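ADP-ribosylating toxin CARDS (Mycoplasma pneumoniae, PDB 4TLV) transfers ADP-ribosyl groups from NAD(+) to target proteins in vitro, disrupts respiratory epithelium and causes vacuoles in mammalian cells. Local coordinates at residues I282-T287 with D414-Q419; G389-T394 with C406-P411. All coordinates share one frame; numbering follows the deposited sequence.

Interaction 1 (I282-T287 with D414-Q419)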
loop_
_atom_site.group_PDB
_atom_site.type_symbol
_atom_site.label_atom_id
_atom_site.label_comp_id
_atom_site.label_asym_id
_atom_site.label_seq_id
_atom_site.Cartn_x
_atom_site.Cartn_y
_atom_site.Cartn_z
ATOM N N ILE A 282 -13.591 17.372 21.730
ATOM C CA ILE A 282 -12.888 18.639 21.901
ATOM C C ILE A 282 -13.567 19.602 22.871
ATOM O O ILE A 282 -12.904 20.239 23.692
ATOM C CB ILE A 282 -12.684 19.333 20.548
ATOM C CG1 ILE A 282 -11.625 18.575 19.757
ATOM C CG2 ILE A 282 -12.246 20.774 20.746
ATOM C CD1 ILE A 282 -10.420 18.240 20.593
ATOM N N LYS A 283 -14.886 19.704 22.783
ATOM C CA LYS A 283 -15.625 20.638 23.627
ATOM C C LYS A 283 -16.145 19.975 24.906
ATOM O O LYS A 283 -15.887 20.460 26.011
ATOM C CB LYS A 283 -16.768 21.289 22.840
ATOM C CG LYS A 283 -17.358 22.519 23.518
ATOM C CD LYS A 283 -18.252 23.305 22.569
ATOM C CE LYS A 283 -18.794 24.563 23.236
ATOM N NZ LYS A 283 -19.730 25.315 22.348
ATOM N N THR A 284 -16.861 18.865 24.754
ATOM C CA THR A 284 -17.433 18.158 25.894
ATOM C C THR A 284 -16.352 17.581 26.796
ATOM O O THR A 284 -16.584 17.340 27.975
ATOM C CB THR A 284 -18.320 16.987 25.447
ATOM O OG1 THR A 284 -17.498 15.953 24.886
ATOM C CG2 THR A 284 -19.345 17.441 24.423
ATOM N N GLN A 285 -15.179 17.330 26.225
ATOM C CA GLN A 285 -14.081 16.696 26.951
ATOM C C GLN A 285 -14.401 15.271 27.417
ATOM O O GLN A 285 -13.711 14.714 28.268
ATOM C CB GLN A 285 -13.632 17.564 28.129
ATOM C CG GLN A 285 -12.879 18.819 27.705
ATOM C CD GLN A 285 -11.546 18.504 27.042
ATOM O OE1 GLN A 285 -10.630 17.907 27.801
ATOM N NE2 GLN A 285 -11.347 18.785 25.858
ATOM N N LYS A 286 -15.449 14.684 26.852
ATOM C CA LYS A 286 -15.797 13.306 27.150
ATOM C C LYS A 286 -14.806 12.365 26.476
ATOM O O LYS A 286 -14.312 12.652 25.386
ATOM C CB LYS A 286 -17.219 13.001 26.679
ATOM C CG LYS A 286 -18.294 13.703 27.504
ATOM C CD LYS A 286 -19.689 13.383 27.003
ATOM C CE LYS A 286 -20.737 14.094 27.849
ATOM N NZ LYS A 286 -22.124 13.707 27.475
ATOM N N THR A 287 -14.530 11.242 27.128
ATOM C CA THR A 287 -13.521 10.305 26.644
ATOM C C THR A 287 -14.153 8.980 26.266
ATOM O O THR A 287 -15.035 8.479 26.968
ATOM C CB THR A 287 -12.414 10.092 27.699
ATOM O OG1 THR A 287 -11.817 11.361 28.004
ATOM C CG2 THR A 287 -11.325 9.132 27.178
ATOM N N ASP A 414 -24.911 18.731 15.844
ATOM C CA ASP A 414 -24.623 18.154 17.147
ATOM C C ASP A 414 -23.288 17.408 17.191
ATOM O O ASP A 414 -22.992 16.726 18.172
ATOM C CB ASP A 414 -25.755 17.201 17.551
ATOM C CG ASP A 414 -27.131 17.855 17.477
ATOM O OD1 ASP A 414 -27.308 18.947 18.054
ATOM O OD2 ASP A 414 -28.039 17.264 16.848
ATOM N N LEU A 415 -22.489 17.525 16.137
ATOM C CA LEU A 415 -21.251 16.750 16.057
ATOM C C LEU A 415 -20.067 17.514 16.641
ATOM O O LEU A 415 -19.980 18.737 16.520
ATOM C CB LEU A 415 -20.943 16.356 14.609
ATOM C CG LEU A 415 -21.941 15.470 13.852
ATOM C CD1 LEU A 415 -21.364 15.011 12.518
ATOM C CD2 LEU A 415 -22.338 14.276 14.671
ATOM N N GLU A 416 -19.147 16.795 17.274
ATOM C CA GLU A 416 -17.916 17.422 17.726
ATOM C C GLU A 416 -16.734 16.517 17.426
ATOM O O GLU A 416 -16.868 15.293 17.430
ATOM C CB GLU A 416 -17.964 17.725 19.217
ATOM C CG GLU A 416 -17.622 16.540 20.083
ATOM C CD GLU A 416 -17.398 16.928 21.523
ATOM O OE1 GLU A 416 -17.210 18.134 21.793
ATOM O OE2 GLU A 416 -17.405 16.026 22.382
ATOM N N GLU A 417 -15.579 17.124 17.188
ATOM C CA GLU A 417 -14.399 16.363 16.814
ATOM C C GLU A 417 -13.822 15.570 17.983
ATOM O O GLU A 417 -13.845 16.008 19.130
ATOM C CB GLU A 417 -13.323 17.259 16.184
ATOM C CG GLU A 417 -12.129 16.449 15.634
ATOM C CD GLU A 417 -10.940 17.300 15.198
ATOM O OE1 GLU A 417 -11.039 18.552 15.209
ATOM O OE2 GLU A 417 -9.899 16.702 14.834
ATOM N N LEU A 418 -13.320 14.385 17.659
ATOM C CA LEU A 418 -12.640 13.508 18.595
ATOM C C LEU A 418 -11.188 13.428 18.176
ATOM O O LEU A 418 -10.885 13.277 16.992
ATOM C CB LEU A 418 -13.219 12.108 18.499
ATOM C CG LEU A 418 -14.682 11.930 18.872
ATOM C CD1 LEU A 418 -15.192 10.646 18.265
ATOM C CD2 LEU A 418 -14.794 11.913 20.383
ATOM N N GLN A 419 -10.292 13.521 19.142
ATOM C CA GLN A 419 -8.874 13.417 18.863
ATOM C C GLN A 419 -8.291 12.342 19.761
ATOM O O GLN A 419 -8.758 12.129 20.879
ATOM C CB GLN A 419 -8.177 14.769 19.073
ATOM C CG GLN A 419 -8.657 15.838 18.079
ATOM C CD GLN A 419 -7.895 17.150 18.173
ATOM O OE1 GLN A 419 -7.145 17.378 19.116
ATOM N NE2 GLN A 419 -8.094 18.023 17.184
#

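Interaction 2 (G389-T394 with C406-P411)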
loop_
_atom_site.group_PDB
_atom_site.type_symbol
_atom_site.label_atom_id
_atom_site.label_comp_id
_atom_site.label_asym_id
_atom_site.label_seq_id
_atom_site.Cartn_x
_atom_site.Cartn_y
_atom_site.Cartn_z
ATOM N N GLY A 389 -11.657 15.391 10.124
ATOM C CA GLY A 389 -11.363 14.664 11.350
ATOM C C GLY A 389 -12.475 13.716 11.756
ATOM O O GLY A 389 -13.527 13.638 11.104
ATOM N N LEU A 390 -12.254 12.999 12.849
ATOM C CA LEU A 390 -13.262 12.094 13.381
ATOM C C LEU A 390 -14.247 12.877 14.245
ATOM O O LEU A 390 -13.856 13.824 14.931
ATOM C CB LEU A 390 -12.607 11.000 14.225
ATOM C CG LEU A 390 -11.714 9.975 13.517
ATOM C CD1 LEU A 390 -11.087 9.038 14.573
ATOM C CD2 LEU A 390 -12.520 9.178 12.486
ATOM N N PHE A 391 -15.511 12.467 14.219
ATOM C CA PHE A 391 -16.572 13.152 14.967
ATOM C C PHE A 391 -17.539 12.152 15.608
ATOM O O PHE A 391 -17.695 11.029 15.128
ATOM C CB PHE A 391 -17.370 14.079 14.035
ATOM C CG PHE A 391 -16.660 15.343 13.665
ATOM C CD1 PHE A 391 -15.693 15.351 12.661
ATOM C CD2 PHE A 391 -16.970 16.541 14.304
ATOM C CE1 PHE A 391 -15.034 16.523 12.318
ATOM C CE2 PHE A 391 -16.312 17.727 13.966
ATOM C CZ PHE A 391 -15.347 17.722 12.971
ATOM N N TRP A 392 -18.184 12.561 16.698
ATOM C CA TRP A 392 -19.345 11.832 17.205
ATOM C C TRP A 392 -20.492 12.818 17.411
ATOM O O TRP A 392 -20.276 14.027 17.469
ATOM C CB TRP A 392 -19.043 11.087 18.506
ATOM C CG TRP A 392 -18.968 11.967 19.731
ATOM C CD1 TRP A 392 -18.092 12.982 19.957
ATOM C CD2 TRP A 392 -19.807 11.894 20.895
ATOM N NE1 TRP A 392 -18.324 13.545 21.190
ATOM C CE2 TRP A 392 -19.378 12.901 21.782
ATOM C CE3 TRP A 392 -20.882 11.081 21.266
ATOM C CZ2 TRP A 392 -19.979 13.114 23.025
ATOM C CZ3 TRP A 392 -21.477 11.290 22.507
ATOM C CH2 TRP A 392 -21.024 12.301 23.367
ATOM N N ASN A 393 -21.702 12.285 17.500
ATOM C CA ASN A 393 -22.882 13.095 17.761
ATOM C C ASN A 393 -23.098 13.227 19.260
ATOM O O ASN A 393 -23.494 12.266 19.925
ATOM C CB ASN A 393 -24.104 12.463 17.099
ATOM C CG ASN A 393 -25.339 13.329 17.224
ATOM O OD1 ASN A 393 -25.568 13.961 18.260
ATOM N ND2 ASN A 393 -26.143 13.367 16.168
ATOM N N THR A 394 -22.818 14.416 19.787
ATOM C CA THR A 394 -22.861 14.671 21.228
ATOM C C THR A 394 -24.236 14.419 21.835
ATOM O O THR A 394 -24.361 14.193 23.040
ATOM C CB THR A 394 -22.448 16.113 21.555
ATOM O OG1 THR A 394 -23.292 17.021 20.832
ATOM C CG2 THR A 394 -20.990 16.354 21.170
ATOM N N CYS A 406 -15.930 14.021 9.165
ATOM C CA CYS A 406 -16.475 15.263 8.614
ATOM C C CYS A 406 -15.369 16.243 8.284
ATOM O O CYS A 406 -14.352 16.285 8.969
ATOM C CB CYS A 406 -17.383 15.964 9.632
ATOM S SG CYS A 406 -18.691 14.972 10.335
ATOM N N PRO A 407 -15.586 17.068 7.249
ATOM C CA PRO A 407 -14.745 18.256 7.062
ATOM C C PRO A 407 -14.744 19.075 8.353
ATOM O O PRO A 407 -15.749 19.090 9.072
ATOM C CB PRO A 407 -15.463 19.025 5.948
ATOM C CG PRO A 407 -16.273 17.992 5.220
ATOM C CD PRO A 407 -16.674 16.975 6.258
ATOM N N LEU A 408 -13.635 19.733 8.661
ATOM C CA LEU A 408 -13.563 20.544 9.872
ATOM C C LEU A 408 -14.465 21.768 9.740
ATOM O O LEU A 408 -14.989 22.271 10.726
ATOM C CB LEU A 408 -12.129 20.992 10.139
ATOM C CG LEU A 408 -11.135 19.852 10.355
ATOM C CD1 LEU A 408 -9.729 20.397 10.573
ATOM C CD2 LEU A 408 -11.575 18.972 11.502
ATOM N N LYS A 409 -14.650 22.229 8.513
ATOM C CA LYS A 409 -15.444 23.430 8.270
ATOM C C LYS A 409 -16.946 23.145 8.310
ATOM O O LYS A 409 -17.437 22.231 7.645
ATOM C CB LYS A 409 -15.055 24.069 6.938
ATOM C CG LYS A 409 -15.319 25.573 6.883
ATOM C CD LYS A 409 -14.774 26.197 5.607
ATOM C CE LYS A 409 -15.454 25.611 4.380
ATOM N NZ LYS A 409 -15.050 26.301 3.125
ATOM N N ASN A 410 -17.671 23.925 9.104
ATOM C CA ASN A 410 -19.125 23.824 9.144
ATOM C C ASN A 410 -19.610 22.393 9.325
ATOM O O ASN A 410 -20.345 21.887 8.481
ATOM C CB ASN A 410 -19.730 24.374 7.850
ATOM C CG ASN A 410 -19.314 25.806 7.567
ATOM O OD1 ASN A 410 -19.030 26.576 8.484
ATOM N ND2 ASN A 410 -19.285 26.170 6.288
ATOM N N PRO A 411 -19.192 21.734 10.417
ATOM C CA PRO A 411 -19.634 20.363 10.692
ATOM C C PRO A 411 -21.110 20.336 11.078
ATOM O O PRO A 411 -21.622 21.340 11.571
ATOM C CB PRO A 411 -18.783 19.957 11.901
ATOM C CG PRO A 411 -17.689 20.989 11.989
ATOM C CD PRO A 411 -18.285 22.235 11.461
#

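Interaction 1 (I282-T287 with D414-Q419)
The carboxylate of Glu416 is driven into the loop at 282-286, where three donors grip it. Thr284 OG1 gives its proton to Glu416 OE2 over a short 2.5 Å, and Thr284 N reaches Glu416 OE1 at 3.1 Å; both arrive on syn lone pairs. Lys283 N adds a second bond to Glu416 OE1, 3.0 Å long, from above the carboxylate plane. With CG set between the backbone N and the carbonyl carbon (chi1 82°) and the rest extended, Glu416 carries its carboxylate across to the loop. A further bond from Trp392 NE1 to OE2 would help satisfy the charge of the buried carboxylate and limits its rotation. Beside this tight cluster, Ile282 N donates to Glu417 O at 2.9 Å.

The other side is looser. Ile282 CD1 rests against the terminal amide of Gln419, 3.7 Å from Gln419 CD, in plain van der Waals contact, while Glu417 turns its own acid to Arg377. Ile282 and Lys283 lie at the surface, the lysine chain extended away from the strand. Thr284 OG1 also accepts from Lys286 N, an ST turn within the hairpin link between strands 278-281 and 287-293, here pinned to strand 415-421 of the D2 beta-trefoil.

Interaction 2 (G389-T394 with C406-P411)
Phe391 and Cys406 meet across the beta hairpin of strands 388-393 and 401-407, part of the D2 beta-trefoil. The ring of Phe391 reaches over from its own strand to the end of the partner strand and the turn that follows, and its neighbours there all approach it obliquely. Cys406 lies along the CG-CD1-CE1 side: its CB is 3.5 Å from Phe391 CD1, and its SG stands 4.3 Å from the ring centroid, 32° off the ring normal, a sulfur-aromatic contact. With SG beside the backbone N and anti to the carbonyl carbon (chi1 -53°), the sulfur lies nearer the CG end of the ring, while the carbonyl O of the same residue comes to 3.4 Å from Phe391 CE1.

The far end of the ring meets the turn. Pro411 crosses it at an angle, with its CB 3.9 Å from Phe391 CE2 and its CG near both CE2 and CZ. Cys406 SG and Pro411 CB thus lie on the same side of the ring plane, whereas one methyl of Leu408, CD2, sits more loosely beyond CZ, nearer the plane. Leu415 of strand 415-421 also touches Cys406, which is buried.

Next to the ring, the backbones pair at Gly389 and Cys406, an antiparallel hydrogen-bonded pair. Leu408 CD2 lies over this glycine, which has no side chain to stand in its way. Of the two bonds closing the pair, Cys406 N to Gly389 O measures 3.1 Å and runs nearly along the C=O axis.

In the fold
Both interactions belong to one antiparallel sheet of the D2 domain and meet where strand 388-393 runs beside strand 415-421. Interaction 1 attaches an outlying turn to strand 415-421 and is chiefly polar, with a buried acid on one side and exposed residues on the other. Interaction 2 joins two hairpin strands that are adjacent in the sheet, and its side-chain chemistry is apolar and aromatic, with the polar bonds left to the backbone. Neither is wholly core: each has a buried centre and a turn reaching the surface. Leu418 N bonded to Leu390 O and Thr394 OG1 to Asp414 O tie the two together.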